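Local coordinates for protein beta sliding clamp (Borrelia burgdorferi, PDB 6DJ8) that probably encircles DNA as a ring-shaped head-to-tail homodimer and tethers DNA polymerases and other proteins to it for processive synthesis, at residues Ser301-Leu313 against Tyr335-Ser349. Sequence-based numbering, arbitrary orientation.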
ATOM      1  N   SER A 301      15.307 -11.951 -14.320  1.00 44.83           N
ATOM      2  CA  SER A 301      16.514 -11.395 -14.921  1.00 46.66           C
ATOM      3  C   SER A 301      16.275 -10.027 -15.555  1.00 45.69           C
ATOM      4  O   SER A 301      17.243  -9.337 -15.888  1.00 46.41           O
ATOM      5  CB  SER A 301      17.077 -12.361 -15.966  1.00 51.84           C
ATOM      6  OG  SER A 301      16.293 -12.329 -17.142  1.00 48.41           O
ATOM      7  N   ARG A 302      15.015  -9.622 -15.733  1.00 40.85           N
ATOM      8  CA  ARG A 302      14.611  -8.367 -16.361  1.00 39.99           C
ATOM      9  C   ARG A 302      14.943  -8.332 -17.854  1.00 39.52           C
ATOM     10  O   ARG A 302      14.801  -7.274 -18.484  1.00 37.94           O
ATOM     11  CB  ARG A 302      15.211  -7.127 -15.664  1.00 35.28           C
ATOM     12  CG  ARG A 302      15.147  -7.162 -14.124  1.00 38.15           C
ATOM     13  CD  ARG A 302      13.766  -7.588 -13.600  1.00 36.67           C
ATOM     14  NE  ARG A 302      12.711  -6.601 -13.819  1.00 37.95           N
ATOM     15  CZ  ARG A 302      11.470  -6.896 -14.217  1.00 41.67           C
ATOM     16  NH1 ARG A 302      10.569  -5.926 -14.375  1.00 40.57           N
ATOM     17  NH2 ARG A 302      11.128  -8.156 -14.480  1.00 38.54           N
ATOM     18  N   LYS A 303      15.305  -9.471 -18.457  1.00 37.29           N
ATOM     19  CA  LYS A 303      15.806  -9.475 -19.835  1.00 42.24           C
ATOM     20  C   LYS A 303      14.651  -9.240 -20.795  1.00 39.28           C
ATOM     21  O   LYS A 303      13.784 -10.104 -20.968  1.00 38.57           O
ATOM     22  CB  LYS A 303      16.502 -10.793 -20.170  1.00 41.77           C
ATOM     23  CG  LYS A 303      17.082 -10.825 -21.605  1.00 49.54           C
ATOM     24  CD  LYS A 303      17.942 -12.062 -21.872  1.00 51.32           C
ATOM     25  CE  LYS A 303      18.187 -12.232 -23.367  1.00 65.79           C
ATOM     26  NZ  LYS A 303      18.856 -13.516 -23.760  1.00 70.88           N
ATOM     27  N   LEU A 304      14.634  -8.067 -21.408  1.00 34.23           N
ATOM     28  CA  LEU A 304      13.682  -7.717 -22.449  1.00 33.17           C
ATOM     29  C   LEU A 304      14.405  -7.737 -23.793  1.00 39.48           C
ATOM     30  O   LEU A 304      15.479  -7.153 -23.912  1.00 37.34           O
ATOM     31  CB  LEU A 304      13.108  -6.331 -22.177  1.00 32.09           C
ATOM     32  CG  LEU A 304      12.277  -5.699 -23.281  1.00 39.78           C
ATOM     33  CD1 LEU A 304      10.970  -6.489 -23.422  1.00 37.31           C
ATOM     34  CD2 LEU A 304      12.018  -4.238 -22.929  1.00 33.46           C
ATOM     35  N   VAL A 305      13.844  -8.418 -24.796  1.00 41.40           N
ATOM     36  CA  VAL A 305      14.473  -8.478 -26.118  1.00 38.56           C
ATOM     37  C   VAL A 305      13.791  -7.475 -27.040  1.00 40.05           C
ATOM     38  O   VAL A 305      12.577  -7.566 -27.287  1.00 38.27           O
ATOM     39  CB  VAL A 305      14.430  -9.889 -26.721  1.00 42.42           C
ATOM     40  CG1 VAL A 305      14.989  -9.858 -28.168  1.00 45.67           C
ATOM     41  CG2 VAL A 305      15.222 -10.852 -25.863  1.00 43.16           C
ATOM     42  N   LEU A 306      14.580  -6.531 -27.560  1.00 38.56           N
ATOM     43  CA  LEU A 306      14.107  -5.482 -28.453  1.00 45.51           C
ATOM     44  C   LEU A 306      14.558  -5.780 -29.870  1.00 41.04           C
ATOM     45  O   LEU A 306      15.720  -6.129 -30.090  1.00 43.92           O
ATOM     46  CB  LEU A 306      14.664  -4.106 -28.065  1.00 37.90           C
ATOM     47  CG  LEU A 306      14.375  -3.567 -26.675  1.00 43.55           C
ATOM     48  CD1 LEU A 306      15.045  -2.217 -26.476  1.00 44.65           C
ATOM     49  CD2 LEU A 306      12.872  -3.474 -26.505  1.00 47.40           C
ATOM     50  N   THR A 307      13.658  -5.614 -30.835  1.00 42.15           N
ATOM     51  CA  THR A 307      14.036  -5.711 -32.240  1.00 45.71           C
ATOM     52  C   THR A 307      13.650  -4.425 -32.951  1.00 43.55           C
ATOM     53  O   THR A 307      12.457  -4.099 -33.050  1.00 40.46           O
ATOM     54  CB  THR A 307      13.393  -6.916 -32.923  1.00 45.76           C
ATOM     55  OG1 THR A 307      13.768  -8.093 -32.216  1.00 40.92           O
ATOM     56  CG2 THR A 307      13.910  -7.034 -34.383  1.00 49.76           C
ATOM     57  N   PHE A 308      14.664  -3.705 -33.445  1.00 40.79           N
ATOM     58  CA  PHE A 308      14.476  -2.482 -34.214  1.00 48.16           C
ATOM     59  C   PHE A 308      14.505  -2.819 -35.701  1.00 51.20           C
ATOM     60  O   PHE A 308      15.498  -3.367 -36.197  1.00 51.42           O
ATOM     61  CB  PHE A 308      15.573  -1.458 -33.921  1.00 46.23           C
ATOM     62  CG  PHE A 308      15.482  -0.806 -32.572  1.00 46.42           C
ATOM     63  CD1 PHE A 308      16.028  -1.405 -31.459  1.00 44.87           C
ATOM     64  CD2 PHE A 308      14.887   0.434 -32.433  1.00 40.19           C
ATOM     65  CE1 PHE A 308      15.960  -0.785 -30.237  1.00 43.18           C
ATOM     66  CE2 PHE A 308      14.833   1.054 -31.225  1.00 38.47           C
ATOM     67  CZ  PHE A 308      15.359   0.444 -30.123  1.00 39.50           C
ATOM     68  N   SER A 309      13.433  -2.472 -36.405  1.00 50.71           N
ATOM     69  CA  SER A 309      13.378  -2.522 -37.859  1.00 54.82           C
ATOM     70  C   SER A 309      12.769  -1.214 -38.341  1.00 53.95           C
ATOM     71  O   SER A 309      12.297  -0.399 -37.545  1.00 44.98           O
ATOM     72  CB  SER A 309      12.567  -3.727 -38.357  1.00 54.64           C
ATOM     73  OG  SER A 309      11.207  -3.608 -37.969  1.00 61.42           O
ATOM     74  N   GLU A 310      12.792  -1.002 -39.655  1.00 53.23           N
ATOM     75  CA  GLU A 310      12.281   0.251 -40.200  1.00 51.33           C
ATOM     76  C   GLU A 310      10.787   0.412 -39.928  1.00 43.58           C
ATOM     77  O   GLU A 310      10.313   1.521 -39.659  1.00 48.38           O
ATOM     78  CB  GLU A 310      12.580   0.337 -41.692  1.00 55.96           C
ATOM     79  CG  GLU A 310      11.994   1.555 -42.403  1.00 55.13           C
ATOM     80  CD  GLU A 310      12.633   1.762 -43.785  1.00 70.96           C
ATOM     81  OE1 GLU A 310      13.595   1.022 -44.104  1.00 60.75           O
ATOM     82  OE2 GLU A 310      12.193   2.667 -44.536  1.00 64.53           O
ATOM     83  N   LEU A 311      10.023  -0.674 -39.996  1.00 48.26           N
ATOM     84  CA  LEU A 311       8.583  -0.530 -39.841  1.00 57.27           C
ATOM     85  C   LEU A 311       8.102  -0.635 -38.403  1.00 53.43           C
ATOM     86  O   LEU A 311       7.001  -0.158 -38.105  1.00 48.78           O
ATOM     87  CB  LEU A 311       7.839  -1.568 -40.690  1.00 59.74           C
ATOM     88  CG  LEU A 311       7.993  -1.397 -42.201  1.00 68.58           C
ATOM     89  CD1 LEU A 311       7.042  -2.330 -42.920  1.00 67.08           C
ATOM     90  CD2 LEU A 311       7.781   0.055 -42.628  1.00 59.31           C
ATOM     91  N   GLN A 312       8.871  -1.249 -37.507  1.00 51.94           N
ATOM     92  CA  GLN A 312       8.342  -1.448 -36.168  1.00 54.72           C
ATOM     93  C   GLN A 312       9.476  -1.669 -35.183  1.00 48.50           C
ATOM     94  O   GLN A 312      10.580  -2.079 -35.553  1.00 43.00           O
ATOM     95  CB  GLN A 312       7.417  -2.661 -36.108  1.00 51.20           C
ATOM     96  CG  GLN A 312       8.216  -3.945 -36.149  1.00 52.58           C
ATOM     97  CD  GLN A 312       7.805  -4.862 -37.251  1.00 67.03           C
ATOM     98  OE1 GLN A 312       6.910  -4.548 -38.031  1.00 66.65           O
ATOM     99  NE2 GLN A 312       8.483  -5.998 -37.349  1.00 76.05           N
ATOM    100  N   LEU A 313       9.150  -1.456 -33.915  1.00 45.62           N
ATOM    101  CA  LEU A 313       9.956  -1.892 -32.791  1.00 44.25           C
ATOM    102  C   LEU A 313       9.227  -3.064 -32.149  1.00 43.96           C
ATOM    103  O   LEU A 313       8.042  -2.951 -31.820  1.00 44.30           O
ATOM    104  CB  LEU A 313      10.127  -0.770 -31.765  1.00 45.91           C
ATOM    105  CG  LEU A 313      10.705  -1.154 -30.405  1.00 45.54           C
ATOM    106  CD1 LEU A 313      12.116  -1.698 -30.540  1.00 42.92           C
ATOM    107  CD2 LEU A 313      10.654   0.027 -29.407  1.00 42.34           C
ATOM    108  N   TYR A 335       6.477   5.374 -34.145  1.00 43.09           N
ATOM    109  CA  TYR A 335       7.837   4.855 -34.197  1.00 44.30           C
ATOM    110  C   TYR A 335       8.467   5.171 -35.545  1.00 47.74           C
ATOM    111  O   TYR A 335       7.876   4.881 -36.589  1.00 51.58           O
ATOM    112  CB  TYR A 335       7.825   3.341 -33.948  1.00 47.36           C
ATOM    113  CG  TYR A 335       9.112   2.620 -34.263  1.00 46.22           C
ATOM    114  CD1 TYR A 335      10.117   2.499 -33.304  1.00 45.16           C
ATOM    115  CD2 TYR A 335       9.311   2.028 -35.501  1.00 49.39           C
ATOM    116  CE1 TYR A 335      11.291   1.822 -33.582  1.00 39.51           C
ATOM    117  CE2 TYR A 335      10.479   1.359 -35.793  1.00 43.40           C
ATOM    118  CZ  TYR A 335      11.468   1.255 -34.835  1.00 47.08           C
ATOM    119  OH  TYR A 335      12.637   0.582 -35.136  1.00 41.28           O
ATOM    120  N   LEU A 336       9.666   5.744 -35.518  1.00 47.44           N
ATOM    121  CA  LEU A 336      10.462   6.008 -36.712  1.00 48.45           C
ATOM    122  C   LEU A 336      11.854   5.455 -36.456  1.00 51.01           C
ATOM    123  O   LEU A 336      12.362   5.537 -35.332  1.00 49.82           O
ATOM    124  CB  LEU A 336      10.553   7.511 -37.049  1.00 51.26           C
ATOM    125  CG  LEU A 336       9.304   8.315 -37.433  1.00 55.97           C
ATOM    126  CD1 LEU A 336       8.361   8.536 -36.251  1.00 62.32           C
ATOM    127  CD2 LEU A 336       9.699   9.648 -38.041  1.00 59.50           C
ATOM    128  N   TYR A 337      12.458   4.874 -37.486  1.00 40.82           N
ATOM    129  CA  TYR A 337      13.759   4.238 -37.339  1.00 45.19           C
ATOM    130  C   TYR A 337      14.591   4.396 -38.597  1.00 52.79           C
ATOM    131  O   TYR A 337      14.091   4.187 -39.703  1.00 48.45           O
ATOM    132  CB  TYR A 337      13.638   2.755 -37.075  1.00 41.91           C
ATOM    133  CG  TYR A 337      14.959   2.082 -36.822  1.00 38.97           C
ATOM    134  CD1 TYR A 337      15.731   2.438 -35.721  1.00 40.89           C
ATOM    135  CD2 TYR A 337      15.428   1.073 -37.663  1.00 42.29           C
ATOM    136  CE1 TYR A 337      16.922   1.817 -35.456  1.00 41.49           C
ATOM    137  CE2 TYR A 337      16.630   0.440 -37.405  1.00 45.52           C
ATOM    138  CZ  TYR A 337      17.365   0.817 -36.283  1.00 42.42           C
ATOM    139  OH  TYR A 337      18.558   0.207 -35.990  1.00 49.58           O
ATOM    140  N   ASP A 338      15.865   4.730 -38.410  1.00 49.90           N
ATOM    141  CA  ASP A 338      16.835   4.806 -39.502  1.00 48.95           C
ATOM    142  C   ASP A 338      18.065   4.000 -39.084  1.00 52.86           C
ATOM    143  O   ASP A 338      18.858   4.465 -38.257  1.00 49.42           O
ATOM    144  CB  ASP A 338      17.178   6.255 -39.803  1.00 58.37           C
ATOM    145  CG  ASP A 338      18.073   6.402 -41.014  1.00 75.07           C
ATOM    146  OD1 ASP A 338      19.170   5.806 -41.045  1.00 72.06           O
ATOM    147  OD2 ASP A 338      17.651   7.108 -41.950  1.00 84.59           O
ATOM    148  N   GLY A 339      18.209   2.789 -39.611  1.00 49.76           N
ATOM    149  CA  GLY A 339      19.320   1.947 -39.212  1.00 50.55           C
ATOM    150  C   GLY A 339      19.156   0.536 -39.739  1.00 54.60           C
ATOM    151  O   GLY A 339      18.235   0.241 -40.502  1.00 57.23           O
ATOM    152  N   ALA A 340      20.061  -0.335 -39.295  1.00 50.81           N
ATOM    153  CA  ALA A 340      20.063  -1.735 -39.693  1.00 59.81           C
ATOM    154  C   ALA A 340      19.144  -2.543 -38.782  1.00 60.38           C
ATOM    155  O   ALA A 340      18.738  -2.087 -37.720  1.00 57.81           O
ATOM    156  CB  ALA A 340      21.477  -2.309 -39.635  1.00 54.12           C
ATOM    157  N   ASP A 341      18.795  -3.748 -39.222  1.00 64.34           N
ATOM    158  CA  ASP A 341      18.020  -4.645 -38.367  1.00 58.77           C
ATOM    159  C   ASP A 341      18.859  -5.042 -37.160  1.00 61.22           C
ATOM    160  O   ASP A 341      19.938  -5.623 -37.310  1.00 59.00           O
ATOM    161  CB  ASP A 341      17.569  -5.879 -39.143  1.00 59.76           C
ATOM    162  CG  ASP A 341      16.398  -5.588 -40.056  1.00 69.22           C
ATOM    163  OD1 ASP A 341      15.969  -4.416 -40.109  1.00 83.11           O
ATOM    164  OD2 ASP A 341      15.902  -6.528 -40.712  1.00 80.96           O
ATOM    165  N   GLU A 342      18.374  -4.724 -35.960  1.00 52.23           N
ATOM    166  CA  GLU A 342      19.156  -4.899 -34.746  1.00 52.89           C
ATOM    167  C   GLU A 342      18.295  -5.547 -33.675  1.00 51.74           C
ATOM    168  O   GLU A 342      17.205  -5.056 -33.373  1.00 41.71           O
ATOM    169  CB  GLU A 342      19.697  -3.561 -34.232  1.00 54.90           C
ATOM    170  CG  GLU A 342      20.746  -2.934 -35.151  1.00 59.14           C
ATOM    171  CD  GLU A 342      22.031  -3.737 -35.207  1.00 62.27           C
ATOM    172  OE1 GLU A 342      22.528  -4.164 -34.140  1.00 63.94           O
ATOM    173  OE2 GLU A 342      22.544  -3.943 -36.321  1.00 65.22           O
ATOM    174  N   VAL A 343      18.794  -6.638 -33.105  1.00 49.01           N
ATOM    175  CA  VAL A 343      18.157  -7.324 -31.993  1.00 53.50           C
ATOM    176  C   VAL A 343      19.071  -7.184 -30.788  1.00 54.88           C
ATOM    177  O   VAL A 343      20.284  -7.390 -30.898  1.00 49.85           O
ATOM    178  CB  VAL A 343      17.894  -8.807 -32.306  1.00 51.17           C
ATOM    179  CG1 VAL A 343      17.142  -9.452 -31.150  1.00 51.89           C
ATOM    180  CG2 VAL A 343      17.126  -8.962 -33.617  1.00 53.77           C
ATOM    181  N   MET A 344      18.489  -6.802 -29.659  1.00 44.67           N
ATOM    182  CA  MET A 344      19.303  -6.630 -28.436  1.00 48.95           C
ATOM    183  C   MET A 344      18.459  -6.897 -27.196  1.00 44.82           C
ATOM    184  O   MET A 344      17.262  -6.772 -27.253  1.00 45.28           O
ATOM    185  CB  MET A 344      19.811  -5.196 -28.347  1.00 43.94           C
ATOM    186  CG  MET A 344      18.687  -4.233 -28.231  1.00 46.93           C
ATOM    187  SD  MET A 344      19.225  -2.596 -27.884  1.00 54.27           S
ATOM    188  CE  MET A 344      20.109  -2.237 -29.392  1.00 52.50           C
ATOM    189  N   ALA A 345      19.128  -7.279 -26.127  1.00 46.08           N
ATOM    190  CA  ALA A 345      18.489  -7.488 -24.844  1.00 45.37           C
ATOM    191  C   ALA A 345      18.836  -6.326 -23.928  1.00 43.30           C
ATOM    192  O   ALA A 345      19.964  -5.810 -23.959  1.00 37.10           O
ATOM    193  CB  ALA A 345      18.933  -8.814 -24.216  1.00 47.00           C
ATOM    194  N   ILE A 346      17.867  -5.925 -23.106  1.00 39.57           N
ATOM    195  CA  ILE A 346      18.025  -4.797 -22.198  1.00 33.46           C
ATOM    196  C   ILE A 346      17.265  -5.099 -20.917  1.00 41.54           C
ATOM    197  O   ILE A 346      16.274  -5.832 -20.923  1.00 34.89           O
ATOM    198  CB  ILE A 346      17.523  -3.480 -22.819  1.00 33.03           C
ATOM    199  CG1 ILE A 346      17.972  -2.289 -21.979  1.00 42.55           C
ATOM    200  CG2 ILE A 346      16.018  -3.482 -22.953  1.00 38.20           C
ATOM    201  CD1 ILE A 346      17.644  -0.954 -22.606  1.00 46.83           C
ATOM    202  N   ASN A 347      17.770  -4.563 -19.810  1.00 37.80           N
ATOM    203  CA  ASN A 347      17.098  -4.655 -18.513  1.00 34.53           C
ATOM    204  C   ASN A 347      15.850  -3.786 -18.533  1.00 32.34           C
ATOM    205  O   ASN A 347      15.941  -2.552 -18.581  1.00 33.93           O
ATOM    206  CB  ASN A 347      18.070  -4.205 -17.426  1.00 37.47           C
ATOM    207  CG  ASN A 347      17.485  -4.316 -16.024  1.00 37.64           C
ATOM    208  OD1 ASN A 347      16.374  -3.869 -15.767  1.00 33.89           O
ATOM    209  ND2 ASN A 347      18.259  -4.888 -15.109  1.00 36.82           N
ATOM    210  N   ILE A 348      14.678  -4.419 -18.477  1.00 29.63           N
ATOM    211  CA  ILE A 348      13.436  -3.658 -18.591  1.00 31.50           C
ATOM    212  C   ILE A 348      13.260  -2.698 -17.425  1.00 29.78           C
ATOM    213  O   ILE A 348      12.656  -1.629 -17.585  1.00 30.53           O
ATOM    214  CB  ILE A 348      12.212  -4.594 -18.710  1.00 30.14           C
ATOM    215  CG1 ILE A 348      10.984  -3.779 -19.126  1.00 28.07           C
ATOM    216  CG2 ILE A 348      11.936  -5.291 -17.384  1.00 31.50           C
ATOM    217  CD1 ILE A 348       9.763  -4.639 -19.544  1.00 32.71           C
ATOM    218  N   SER A 349      13.773  -3.033 -16.238  1.00 28.99           N
ATOM    219  CA  SER A 349      13.621  -2.084 -15.136  1.00 33.81           C
ATOM    220  C   SER A 349      14.425  -0.812 -15.410  1.00 32.92           C
ATOM    221  O   SER A 349      13.929   0.302 -15.202  1.00 30.43           O
ATOM    222  CB  SER A 349      14.045  -2.727 -13.815  1.00 35.60           C
ATOM    223  OG  SER A 349      13.146  -3.757 -13.443  1.00 44.77           O
TER
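Tyr-335 and Tyr-337 both hold CG anti to the backbone N (chi1 167° and -176°), which carries their rings against Phe-308 and the turn that follows it. Tyr-335 OH donates to Ser-309 O at 2.6 Å, and the acceptor lies in the ring plane. The backbone N of Leu-313 sits over the centre of one face. Together these fix the place of the ring. Phe-308 CB lies over one face of the Tyr-337 ring, 4.0 Å from its centroid, a CH-pi contact. Tyr-337 OH donates to Ala-340 O.

At the other end, the Arg-302 chain bends at chi2 and chi3. Its NE donates to Ser-349 OG at 2.9 Å, nearly straight (173°) and in the guanidinium plane. Ile-348 CG2 lies above one guanidinium face, toward the rim, and Asn-295 accepts from NH1.

Between these ends, strands 303-308 and 342-347 pair antiparallel through six backbone hydrogen bonds. Leu-304, Leu-306, Met-344 and Ile-346 share one sheet face; Val-305 and Val-343 meet on the other.

In this C-terminal domain, segment 335-349 passes from the nine-stranded sheet to the four-stranded one, joining the two. Leu-304 packs on helix 284-294, while Phe-308 and Met-344 reach strand 362-367.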